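Local coordinates for vitamin B12-binding protein (Vibrio cholerae O395, PDB 5YSC), which binds vitamin B12 in the periplasm and probably delivers it to the membrane subunit BtuC of the BtuCDF import transporter, at residues Ile33-Gly38 and Pro53-Glu58; Glu58-Ala63 and Leu74-Asp79; Asn186-Ser191 and Ile200-Val205; Ala226-Ala229 and Ala233-Asn236. All coordinates share one frame; numbering follows the deposited sequence.

Contact 1 of 4, residues Ile33-Gly38 and Pro53-Glu58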
loop_
_atom_site.group_PDB
_atom_site.type_symbol
_atom_site.label_atom_id
_atom_site.label_comp_id
_atom_site.label_asym_id
_atom_site.label_seq_id
_atom_site.Cartn_x
_atom_site.Cartn_y
_atom_site.Cartn_z
ATOM N N ILE A 33 6.649 5.900 -6.180
ATOM C CA ILE A 33 5.992 7.035 -6.825
ATOM C C ILE A 33 7.011 8.054 -7.279
ATOM O O ILE A 33 6.824 8.707 -8.320
ATOM C CB ILE A 33 4.954 7.648 -5.870
ATOM C CG1 ILE A 33 3.759 6.692 -5.702
ATOM C CG2 ILE A 33 4.525 8.979 -6.372
ATOM C CD1 ILE A 33 3.102 6.350 -6.895
ATOM N N ALA A 34 8.092 8.213 -6.511
ATOM C CA ALA A 34 9.158 9.139 -6.904
ATOM C C ALA A 34 9.768 8.732 -8.242
ATOM O O ALA A 34 9.932 9.571 -9.141
ATOM C CB ALA A 34 10.224 9.240 -5.808
ATOM N N TYR A 35 10.091 7.442 -8.409
ATOM C CA TYR A 35 10.621 7.004 -9.705
ATOM C C TYR A 35 9.601 7.186 -10.817
ATOM O O TYR A 35 9.955 7.671 -11.906
ATOM C CB TYR A 35 11.083 5.545 -9.649
ATOM C CG TYR A 35 12.498 5.380 -9.157
ATOM C CD1 TYR A 35 12.757 5.276 -7.812
ATOM C CD2 TYR A 35 13.586 5.304 -10.032
ATOM C CE1 TYR A 35 14.033 5.124 -7.331
ATOM C CE2 TYR A 35 14.865 5.157 -9.552
ATOM C CZ TYR A 35 15.090 5.054 -8.190
ATOM O OH TYR A 35 16.396 4.875 -7.682
ATOM N N ALA A 36 8.323 6.859 -10.557
ATOM C CA ALA A 36 7.298 7.028 -11.590
ATOM C C ALA A 36 7.114 8.492 -11.977
ATOM O O ALA A 36 6.706 8.789 -13.115
ATOM C CB ALA A 36 5.974 6.452 -11.119
ATOM N N ALA A 37 7.382 9.395 -11.041
ATOM C CA ALA A 37 7.215 10.822 -11.237
ATOM C C ALA A 37 8.415 11.456 -11.881
ATOM O O ALA A 37 8.441 12.686 -11.982
ATOM C CB ALA A 37 6.930 11.520 -9.896
ATOM N N GLY A 38 9.410 10.674 -12.298
ATOM C CA GLY A 38 10.608 11.252 -12.883
ATOM C C GLY A 38 11.528 11.957 -11.906
ATOM O O GLY A 38 12.159 12.967 -12.264
ATOM N N PRO A 53 11.743 0.695 -7.752
ATOM C CA PRO A 53 12.467 -0.181 -8.693
ATOM C C PRO A 53 13.741 -0.678 -8.026
ATOM O O PRO A 53 14.239 -0.073 -7.074
ATOM C CB PRO A 53 12.786 0.748 -9.857
ATOM C CG PRO A 53 11.779 1.819 -9.817
ATOM C CD PRO A 53 11.572 2.047 -8.318
ATOM N N PRO A 54 14.263 -1.834 -8.437
ATOM C CA PRO A 54 15.303 -2.455 -7.614
ATOM C C PRO A 54 16.577 -1.640 -7.434
ATOM O O PRO A 54 17.260 -1.844 -6.435
ATOM C CB PRO A 54 15.569 -3.792 -8.341
ATOM C CG PRO A 54 14.242 -4.071 -9.069
ATOM C CD PRO A 54 13.748 -2.722 -9.494
ATOM N N GLN A 55 16.928 -0.741 -8.355
ATOM C CA GLN A 55 18.125 0.080 -8.173
ATOM C C GLN A 55 18.045 0.890 -6.874
ATOM O O GLN A 55 19.067 1.364 -6.379
ATOM C CB GLN A 55 18.330 1.023 -9.365
ATOM C CG GLN A 55 17.243 2.005 -9.614
ATOM C CD GLN A 55 17.222 2.504 -11.053
ATOM O OE1 GLN A 55 16.220 2.349 -11.765
ATOM N NE2 GLN A 55 18.336 3.097 -11.492
ATOM N N ALA A 56 16.843 1.033 -6.316
ATOM C CA ALA A 56 16.674 1.802 -5.084
ATOM C C ALA A 56 17.373 1.138 -3.912
ATOM O O ALA A 56 17.640 1.803 -2.901
ATOM C CB ALA A 56 15.191 2.002 -4.729
ATOM N N LEU A 57 17.642 -0.170 -4.018
ATOM C CA LEU A 57 18.442 -0.878 -3.028
ATOM C C LEU A 57 19.796 -0.207 -2.831
ATOM O O LEU A 57 20.413 -0.337 -1.775
ATOM C CB LEU A 57 18.653 -2.321 -3.500
ATOM C CG LEU A 57 17.434 -3.226 -3.533
ATOM C CD1 LEU A 57 17.701 -4.464 -4.454
ATOM C CD2 LEU A 57 17.111 -3.624 -2.091
ATOM N N GLU A 58 20.258 0.470 -3.836
ATOM C CA GLU A 58 21.588 1.082 -3.821
ATOM C C GLU A 58 21.684 2.359 -2.975
ATOM O O GLU A 58 22.737 2.807 -2.711
ATOM C CB GLU A 58 22.023 1.443 -5.280
ATOM C CG GLU A 58 23.467 1.828 -5.459
ATOM C CD GLU A 58 23.962 1.856 -6.874
ATOM O OE1 GLU A 58 23.166 1.974 -7.746
ATOM O OE2 GLU A 58 25.184 1.725 -7.075
#
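In the N-terminal lobe, the last turn of helix 28-36 meets the short 3-10 segment after strand 43-45, with Tyr35 reaching across to Pro53, Gln55 and Ala56. The pyrrolidine ring of Pro53 lies over one face of the phenol. Its CG stands 4.1 Å from the centroid of the Tyr35 ring, 28° off the normal, which makes a CH-pi contact, and its CD comes to 3.5 Å from Tyr35 CD1. The peptide bond before Pro53 is cis. Helix 28-36 is the connecting helix of a beta-alpha-beta crossover, running between the neighbouring parallel strands 23-25 and 43-45. It ends in a Schellman motif with Gly38 at the C-prime position, where Gly38 N donates to Tyr35 O at 3.1 Å, so the backbone that carries the tyrosine is itself part of the helix end. Farther out along the phenol, Gln55 takes over. Its CG sits between its own backbone N and carbonyl carbon (chi1 61°), 3.6 Å from Tyr35 OH, and the extended chain runs back alongside the ring, bringing Gln55 OE1 to 3.8 Å from Tyr35 CE2. The Gln55 amide is turned 31° from the ring plane and approaches obliquely. Ala56 CB packs more loosely against Tyr35 CE1, at 4.2 Å, while Ile33, on another side of the helix, packs on Ile114, Ile118 and Leu121 of helix 112-122.

Contact 2 of 4, residues Glu58-Ala63 and Leu74-Asp79. With SO4 (sulfate ion), chain C.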
loop_
_atom_site.group_PDB
_atom_site.type_symbol
_atom_site.label_atom_id
_atom_site.label_comp_id
_atom_site.label_asym_id
_atom_site.label_seq_id
_atom_site.Cartn_x
_atom_site.Cartn_y
_atom_site.Cartn_z
ATOM N N GLU A 58 20.258 0.470 -3.836
ATOM C CA GLU A 58 21.588 1.082 -3.821
ATOM C C GLU A 58 21.684 2.359 -2.975
ATOM O O GLU A 58 22.737 2.807 -2.711
ATOM C CB GLU A 58 22.023 1.443 -5.280
ATOM C CG GLU A 58 23.467 1.828 -5.459
ATOM C CD GLU A 58 23.962 1.856 -6.874
ATOM O OE1 GLU A 58 23.166 1.974 -7.746
ATOM O OE2 GLU A 58 25.184 1.725 -7.075
ATOM N N LEU A 59 20.579 2.912 -2.579
ATOM C CA LEU A 59 20.591 4.168 -1.888
ATOM C C LEU A 59 20.610 4.070 -0.399
ATOM O O LEU A 59 20.155 3.154 0.136
ATOM C CB LEU A 59 19.416 4.971 -2.306
ATOM C CG LEU A 59 19.195 5.226 -3.786
ATOM C CD1 LEU A 59 17.854 5.830 -4.158
ATOM C CD2 LEU A 59 20.306 6.084 -4.283
ATOM N N GLU A 60 21.156 5.066 0.289
ATOM C CA GLU A 60 21.205 4.873 1.726
ATOM C C GLU A 60 19.814 5.025 2.345
ATOM O O GLU A 60 18.908 5.636 1.772
ATOM C CB GLU A 60 22.233 5.791 2.398
ATOM C CG GLU A 60 22.091 7.252 2.235
ATOM C CD GLU A 60 23.201 7.992 2.983
ATOM O OE1 GLU A 60 23.835 7.406 3.896
ATOM O OE2 GLU A 60 23.460 9.155 2.643
ATOM N N ARG A 61 19.643 4.385 3.499
ATOM C CA ARG A 61 18.378 4.330 4.222
ATOM C C ARG A 61 18.369 5.339 5.364
ATOM O O ARG A 61 19.360 5.476 6.087
ATOM C CB ARG A 61 18.162 2.933 4.772
ATOM C CG ARG A 61 17.543 1.997 3.779
ATOM C CD ARG A 61 18.497 1.295 2.846
ATOM N NE ARG A 61 17.671 0.369 2.062
ATOM C CZ ARG A 61 17.334 0.512 0.784
ATOM N NH1 ARG A 61 17.843 1.481 0.028
ATOM N NH2 ARG A 61 16.514 -0.370 0.252
ATOM N N VAL A 62 17.252 6.045 5.525
ATOM C CA VAL A 62 17.141 6.999 6.628
ATOM C C VAL A 62 15.840 6.815 7.387
ATOM O O VAL A 62 15.447 7.680 8.170
ATOM C CB VAL A 62 17.269 8.447 6.137
ATOM C CG1 VAL A 62 18.713 8.720 5.669
ATOM C CG2 VAL A 62 16.267 8.760 5.040
ATOM N N ALA A 63 15.142 5.710 7.172
ATOM C CA ALA A 63 13.863 5.557 7.856
ATOM C C ALA A 63 13.449 4.095 7.883
ATOM O O ALA A 63 13.743 3.327 6.966
ATOM C CB ALA A 63 12.761 6.391 7.206
ATOM N N LEU A 74 19.870 15.502 8.197
ATOM C CA LEU A 74 20.608 16.755 8.314
ATOM C C LEU A 74 21.875 16.689 7.473
ATOM O O LEU A 74 22.203 17.620 6.730
ATOM C CB LEU A 74 20.962 17.000 9.782
ATOM C CG LEU A 74 20.163 17.914 10.716
ATOM C CD1 LEU A 74 18.920 18.537 10.142
ATOM C CD2 LEU A 74 19.835 17.135 11.972
ATOM N N THR A 75 22.544 15.549 7.569
ATOM C CA THR A 75 23.752 15.244 6.824
ATOM C C THR A 75 23.584 15.305 5.308
ATOM O O THR A 75 24.561 15.466 4.589
ATOM C CB THR A 75 24.213 13.823 7.163
ATOM O OG1 THR A 75 25.169 13.853 8.231
ATOM C CG2 THR A 75 24.794 13.144 5.938
ATOM N N LEU A 76 22.353 15.158 4.830
ATOM C CA LEU A 76 22.085 15.029 3.402
ATOM C C LEU A 76 21.559 16.294 2.755
ATOM O O LEU A 76 21.592 16.392 1.525
ATOM C CB LEU A 76 21.088 13.892 3.144
ATOM C CG LEU A 76 21.667 12.478 3.304
ATOM C CD1 LEU A 76 20.574 11.434 3.388
ATOM C CD2 LEU A 76 22.612 12.148 2.147
ATOM N N LYS A 77 21.064 17.227 3.555
ATOM C CA LYS A 77 20.612 18.519 3.052
ATOM C C LYS A 77 19.614 18.448 1.893
ATOM O O LYS A 77 19.818 19.083 0.865
ATOM C CB LYS A 77 21.819 19.363 2.633
ATOM C CG LYS A 77 22.941 19.379 3.661
ATOM C CD LYS A 77 24.205 20.004 3.105
ATOM C CE LYS A 77 24.529 21.300 3.825
ATOM N NZ LYS A 77 25.972 21.403 4.171
ATOM N N PRO A 78 18.528 17.701 2.064
ATOM C CA PRO A 78 17.564 17.544 0.980
ATOM C C PRO A 78 16.866 18.851 0.682
ATOM O O PRO A 78 16.642 19.670 1.572
ATOM C CB PRO A 78 16.585 16.492 1.529
ATOM C CG PRO A 78 16.547 16.787 2.994
ATOM C CD PRO A 78 18.007 17.137 3.327
ATOM N N ASP A 79 16.520 19.064 -0.585
ATOM C CA ASP A 79 15.633 20.165 -0.914
ATOM C C ASP A 79 14.199 19.705 -1.101
ATOM O O ASP A 79 13.318 20.540 -1.302
ATOM C CB ASP A 79 16.138 20.921 -2.154
ATOM C CG ASP A 79 16.323 20.035 -3.371
ATOM O OD1 ASP A 79 16.001 18.833 -3.298
ATOM O OD2 ASP A 79 16.794 20.544 -4.414
HETATM S S SO4 C . 16.497 -2.498 3.472
HETATM O O1 SO4 C . 15.824 -2.222 2.191
HETATM O O2 SO4 C . 17.512 -3.537 3.289
HETATM O O3 SO4 C . 15.493 -2.971 4.423
HETATM O O4 SO4 C . 17.182 -1.311 3.985
#
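Glu60 and Leu76 reach for one another from opposite directions, the first out of an extended loop, the second from helix 70-76. The Glu60 CG is placed between the backbone N and the carbonyl carbon (chi1 58°), and from there the straight chain carries the carboxylate across to the leucine, where Glu60 OE2 lies 3.2 Å from Leu76 CD2. This is an oxygen-to-methyl contact and no hydrogen bond; the other oxygen, OE1, forms a salt bridge with Lys72. Two residues on, Val62 meets the second branch of the same leucine at an oblique angle, with Val62 CG1 4.0 Å from Leu76 CD1. Arg61, between them, points away from the helix. Its guanidinium grips a sulfate, probably from the crystallisation liquor, edge-on through two bonds: Arg61 NE to sulfate O4 at 2.6 Å and Arg61 NH2 to sulfate O1 at 2.8 Å, the latter the straighter at 162°. Tyr49 N also binds this anion. Arg61 NH1 turns back to Leu59 O at 2.9 Å, which helps fix the rotation of the group. Behind the apolar pair, Val62 and Leu76 both rest on Ile24 and Ala45, in strands 23-25 and 43-45, so that the loop beside the outermost strand and the helix pack together on part of one face of the parallel sheet, as in the open alpha/beta lobes of periplasmic binding proteins.

Contact 3 of 4, residues Asn186-Ser191 and Ile200-Val205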
loop_
_atom_site.group_PDB
_atom_site.type_symbol
_atom_site.label_atom_id
_atom_site.label_comp_id
_atom_site.label_asym_id
_atom_site.label_seq_id
_atom_site.Cartn_x
_atom_site.Cartn_y
_atom_site.Cartn_z
ATOM N N ASN A 186 -14.998 -5.543 3.923
ATOM C CA ASN A 186 -14.125 -5.957 5.008
ATOM C C ASN A 186 -14.933 -6.354 6.231
ATOM O O ASN A 186 -15.714 -5.547 6.732
ATOM C CB ASN A 186 -13.178 -4.803 5.342
ATOM C CG ASN A 186 -12.279 -5.096 6.501
ATOM O OD1 ASN A 186 -12.092 -6.243 6.902
ATOM N ND2 ASN A 186 -11.672 -4.046 7.033
ATOM N N ILE A 187 -14.719 -7.573 6.743
ATOM C CA ILE A 187 -15.494 -8.052 7.900
ATOM C C ILE A 187 -15.141 -7.281 9.159
ATOM O O ILE A 187 -15.910 -7.280 10.131
ATOM C CB ILE A 187 -15.290 -9.563 8.169
ATOM C CG1 ILE A 187 -13.803 -9.913 8.361
ATOM C CG2 ILE A 187 -15.918 -10.402 7.059
ATOM C CD1 ILE A 187 -13.565 -11.327 8.970
ATOM N N PHE A 188 -13.975 -6.648 9.197
ATOM C CA PHE A 188 -13.547 -5.903 10.371
ATOM C C PHE A 188 -13.594 -4.397 10.140
ATOM O O PHE A 188 -12.939 -3.638 10.858
ATOM C CB PHE A 188 -12.157 -6.364 10.789
ATOM C CG PHE A 188 -12.146 -7.706 11.477
ATOM C CD1 PHE A 188 -12.649 -7.827 12.770
ATOM C CD2 PHE A 188 -11.646 -8.836 10.851
ATOM C CE1 PHE A 188 -12.651 -9.060 13.432
ATOM C CE2 PHE A 188 -11.637 -10.074 11.492
ATOM C CZ PHE A 188 -12.138 -10.193 12.789
ATOM N N ALA A 189 -14.404 -3.951 9.189
ATOM C CA ALA A 189 -14.432 -2.543 8.832
ATOM C C ALA A 189 -14.716 -1.681 10.050
ATOM O O ALA A 189 -14.067 -0.653 10.265
ATOM C CB ALA A 189 -15.492 -2.297 7.766
ATOM N N ASP A 190 -15.692 -2.095 10.855
ATOM C CA ASP A 190 -16.109 -1.328 12.036
ATOM C C ASP A 190 -15.321 -1.785 13.260
ATOM O O ASP A 190 -15.843 -2.426 14.166
ATOM C CB ASP A 190 -17.605 -1.488 12.275
ATOM C CG ASP A 190 -18.432 -1.033 11.097
ATOM O OD1 ASP A 190 -17.974 -0.090 10.400
ATOM O OD2 ASP A 190 -19.525 -1.622 10.872
ATOM N N SER A 191 -14.036 -1.438 13.273
ATOM C CA SER A 191 -13.180 -1.633 14.430
ATOM C C SER A 191 -12.779 -0.282 15.014
ATOM O O SER A 191 -12.826 0.763 14.351
ATOM C CB SER A 191 -11.914 -2.431 14.090
ATOM O OG SER A 191 -12.233 -3.677 13.499
ATOM N N ILE A 200 -8.409 -15.592 16.780
ATOM C CA ILE A 200 -8.950 -16.642 15.922
ATOM C C ILE A 200 -10.465 -16.661 16.017
ATOM O O ILE A 200 -11.167 -16.737 15.006
ATOM C CB ILE A 200 -8.362 -18.013 16.300
ATOM C CG1 ILE A 200 -6.949 -18.159 15.741
ATOM C CG2 ILE A 200 -9.276 -19.143 15.777
ATOM C CD1 ILE A 200 -6.305 -19.537 15.956
ATOM N N GLU A 201 -10.985 -16.626 17.248
ATOM C CA GLU A 201 -12.428 -16.686 17.468
ATOM C C GLU A 201 -13.144 -15.548 16.751
ATOM O O GLU A 201 -14.194 -15.752 16.130
ATOM C CB GLU A 201 -12.720 -16.639 18.975
ATOM C CG GLU A 201 -12.403 -17.918 19.767
ATOM C CD GLU A 201 -10.959 -18.389 19.647
ATOM O OE1 GLU A 201 -10.744 -19.628 19.573
ATOM O OE2 GLU A 201 -10.046 -17.528 19.632
ATOM N N GLN A 202 -12.578 -14.349 16.826
ATOM C CA GLN A 202 -13.158 -13.190 16.159
ATOM C C GLN A 202 -13.373 -13.428 14.665
ATOM O O GLN A 202 -14.428 -13.110 14.131
ATOM C CB GLN A 202 -12.290 -11.955 16.377
ATOM C CG GLN A 202 -12.439 -11.334 17.751
ATOM C CD GLN A 202 -11.499 -10.170 17.970
ATOM O OE1 GLN A 202 -10.337 -10.354 18.320
ATOM N NE2 GLN A 202 -12.000 -8.963 17.767
ATOM N N VAL A 203 -12.367 -13.976 13.993
ATOM C CA VAL A 203 -12.512 -14.332 12.582
ATOM C C VAL A 203 -13.558 -15.427 12.430
ATOM O O VAL A 203 -14.472 -15.328 11.605
ATOM C CB VAL A 203 -11.166 -14.789 11.987
ATOM C CG1 VAL A 203 -11.330 -15.129 10.495
ATOM C CG2 VAL A 203 -10.071 -13.748 12.193
ATOM N N LEU A 204 -13.401 -16.511 13.202
ATOM C CA LEU A 204 -14.300 -17.654 13.085
ATOM C C LEU A 204 -15.744 -17.219 13.193
ATOM O O LEU A 204 -16.598 -17.631 12.400
ATOM C CB LEU A 204 -13.991 -18.691 14.169
ATOM C CG LEU A 204 -12.643 -19.418 14.116
ATOM C CD1 LEU A 204 -12.547 -20.455 15.231
ATOM C CD2 LEU A 204 -12.434 -20.057 12.773
ATOM N N VAL A 205 -16.027 -16.366 14.168
ATOM C CA VAL A 205 -17.386 -15.901 14.375
ATOM C C VAL A 205 -17.882 -15.190 13.130
ATOM O O VAL A 205 -19.018 -15.398 12.699
ATOM C CB VAL A 205 -17.424 -15.012 15.633
ATOM C CG1 VAL A 205 -18.522 -13.976 15.576
ATOM C CG2 VAL A 205 -17.568 -15.893 16.867
#
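The ring of Phe188 meets helix 200-206 with its edge: the backbone of Gln202 and Val203 lies near the ring plane, and neither segment lays a flat group on a face. Phe188 CZ is 3.9 Å from Gln202 C, with Val203 N beside it in the plane. On the flanks, Gln202 CB stands 4.0 Å from Phe188 CZ, and Val203 CG2 4.1 Å from Phe188 CE2. Both side chains cross the ring at about a right angle, and the Gln202 amide is turned 84° from it; its OE1 is occupied by Ser199 N, just ahead of the helix. The CG of Phe188 is anti to the carbonyl carbon (chi1 -75°), which directs the ring at the helix. Phe188 closes an Asx turn, its N donating to Asn186 OD1 at 3.0 Å from above the amide plane. Ser191 OG donates to Phe188 O at 2.7 Å. Val198, in strand 197-198, touches both Phe188 and Val203. The contact is therefore van der Waals, with no hydrogen bond across the two segments; bonds inside 186-191 steady the ring's backbone, and just beyond the contact Ile187 O is held by Lys206 NZ of the same helix.

Contact 4 of 4, residues Ala226-Ala229 and Ala233-Asn236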
loop_
_atom_site.group_PDB
_atom_site.type_symbol
_atom_site.label_atom_id
_atom_site.label_comp_id
_atom_site.label_asym_id
_atom_site.label_seq_id
_atom_site.Cartn_x
_atom_site.Cartn_y
_atom_site.Cartn_z
ATOM N N ALA A 226 -6.667 -26.045 9.686
ATOM C CA ALA A 226 -7.175 -26.642 10.920
ATOM C C ALA A 226 -8.644 -26.307 11.193
ATOM O O ALA A 226 -9.296 -27.021 11.969
ATOM C CB ALA A 226 -6.305 -26.195 12.096
ATOM N N TRP A 227 -9.193 -25.273 10.555
ATOM C CA TRP A 227 -10.523 -24.764 10.852
ATOM C C TRP A 227 -11.481 -24.975 9.690
ATOM O O TRP A 227 -12.449 -24.228 9.533
ATOM C CB TRP A 227 -10.444 -23.281 11.227
ATOM C CG TRP A 227 -9.558 -23.088 12.382
ATOM C CD1 TRP A 227 -8.236 -22.766 12.362
ATOM C CD2 TRP A 227 -9.911 -23.259 13.754
ATOM N NE1 TRP A 227 -7.750 -22.708 13.634
ATOM C CE2 TRP A 227 -8.763 -22.999 14.512
ATOM C CE3 TRP A 227 -11.093 -23.596 14.412
ATOM C CZ2 TRP A 227 -8.758 -23.067 15.907
ATOM C CZ3 TRP A 227 -11.089 -23.653 15.793
ATOM C CH2 TRP A 227 -9.927 -23.394 16.524
ATOM N N GLN A 228 -11.230 -25.992 8.857
ATOM C CA GLN A 228 -12.068 -26.188 7.678
ATOM C C GLN A 228 -13.540 -26.295 8.035
ATOM O O GLN A 228 -14.394 -25.684 7.388
ATOM C CB GLN A 228 -11.649 -27.443 6.921
ATOM C CG GLN A 228 -12.403 -27.584 5.617
ATOM C CD GLN A 228 -11.661 -28.425 4.629
ATOM O OE1 GLN A 228 -11.661 -28.151 3.428
ATOM N NE2 GLN A 228 -11.005 -29.465 5.130
ATOM N N ALA A 229 -13.854 -27.102 9.048
ATOM C CA ALA A 229 -15.249 -27.364 9.389
ATOM C C ALA A 229 -15.997 -26.086 9.726
ATOM O O ALA A 229 -17.172 -25.939 9.364
ATOM C CB ALA A 229 -15.320 -28.343 10.553
ATOM N N ALA A 233 -15.005 -20.386 3.864
ATOM C CA ALA A 233 -13.880 -19.980 3.026
ATOM C C ALA A 233 -12.881 -21.113 2.843
ATOM O O ALA A 233 -12.297 -21.238 1.771
ATOM C CB ALA A 233 -13.193 -18.741 3.603
ATOM N N VAL A 234 -12.656 -21.948 3.857
ATOM C CA VAL A 234 -11.697 -23.031 3.685
ATOM C C VAL A 234 -12.327 -24.172 2.888
ATOM O O VAL A 234 -11.704 -24.706 1.962
ATOM C CB VAL A 234 -11.163 -23.501 5.049
ATOM C CG1 VAL A 234 -10.155 -24.638 4.885
ATOM C CG2 VAL A 234 -10.516 -22.331 5.765
ATOM N N GLN A 235 -13.571 -24.538 3.227
ATOM C CA GLN A 235 -14.266 -25.615 2.511
ATOM C C GLN A 235 -14.342 -25.315 1.025
ATOM O O GLN A 235 -14.225 -26.219 0.190
ATOM C CB GLN A 235 -15.680 -25.819 3.069
ATOM C CG GLN A 235 -15.757 -26.044 4.573
ATOM C CD GLN A 235 -17.154 -25.812 5.134
ATOM O OE1 GLN A 235 -18.141 -25.723 4.394
ATOM N NE2 GLN A 235 -17.238 -25.692 6.456
ATOM N N ASN A 236 -14.533 -24.043 0.680
ATOM C CA ASN A 236 -14.672 -23.597 -0.693
ATOM C C ASN A 236 -13.339 -23.259 -1.348
ATOM O O ASN A 236 -13.333 -22.773 -2.478
ATOM C CB ASN A 236 -15.613 -22.397 -0.736
ATOM C CG ASN A 236 -17.040 -22.755 -0.361
ATOM O OD1 ASN A 236 -17.477 -23.896 -0.546
ATOM N ND2 ASN A 236 -17.786 -21.766 0.144
#
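Gln228 O receives the side-chain amide of Gln235, whose NE2 donates to it at 3.0 Å with an N-H...O angle of 155°. The donor lies only a little out of the plane of the Gln228 carbonyl, and that oxygen in turn sits in the plane of the Gln235 amide, so both groups are well aligned for the bond. The next carbonyl is near as well, with Ala229 O 2.9 Å from Gln235 NE2. What puts the amide there is an extended chain starting from a CG anti to the carbonyl carbon of its own residue (chi1 -54°). On its way the Gln235 chain passes close to its acceptor, with Gln235 CG 3.1 Å from Gln228 O. The two glutamines also touch through their aliphatic parts, Gln228 CG lying 3.8 Å from Gln235 CG, but they cross obliquely and their amides are turned 48° apart. Val234 supplies the apolar half of the contact. Its CG1 branch lies against the base of Gln228, 3.7 Å from Gln228 CA and 3.8 Å from Gln228 CB, while the same side chain also packs on Trp224. The contact thus folds the loop after helix 215-220 back on the short helix 232-235, which leads on towards strand 239-241 at the edge of the C-terminal sheet. Since the donor is a neutral amide and the acceptor a main-chain carbonyl, this surface closure needs no pairing of charges, and Val234 adds its packing alongside the hydrogen bond to Gln228 O.

The four contacts fall into two pairs, one in each lobe of the binding protein, with cyanocobalamin in the cleft between. Contacts 1 and 2 share Glu58 and touch directly: Ala56 O lies 3.0 Å from Arg61 NH1, a probable hydrogen bond, and Tyr35 OH is 3.9 Å from Leu59 CD1. Contacts 3 and 4 join through Trp227, whose CE3 packs 3.6 Å from Leu204 CD1. The centres of contacts 1 and 3 are about 36 Å apart, on opposite sides of the chain's centre. The side chain of Val62 is about 10 Å from the bound cyanocobalamin. That side chain, in contact 2, is about 9 Å from that of Glu71, and the 200-205 segment of contact 3 holds Glu201, both glutamates predicted to matter for BtuC binding.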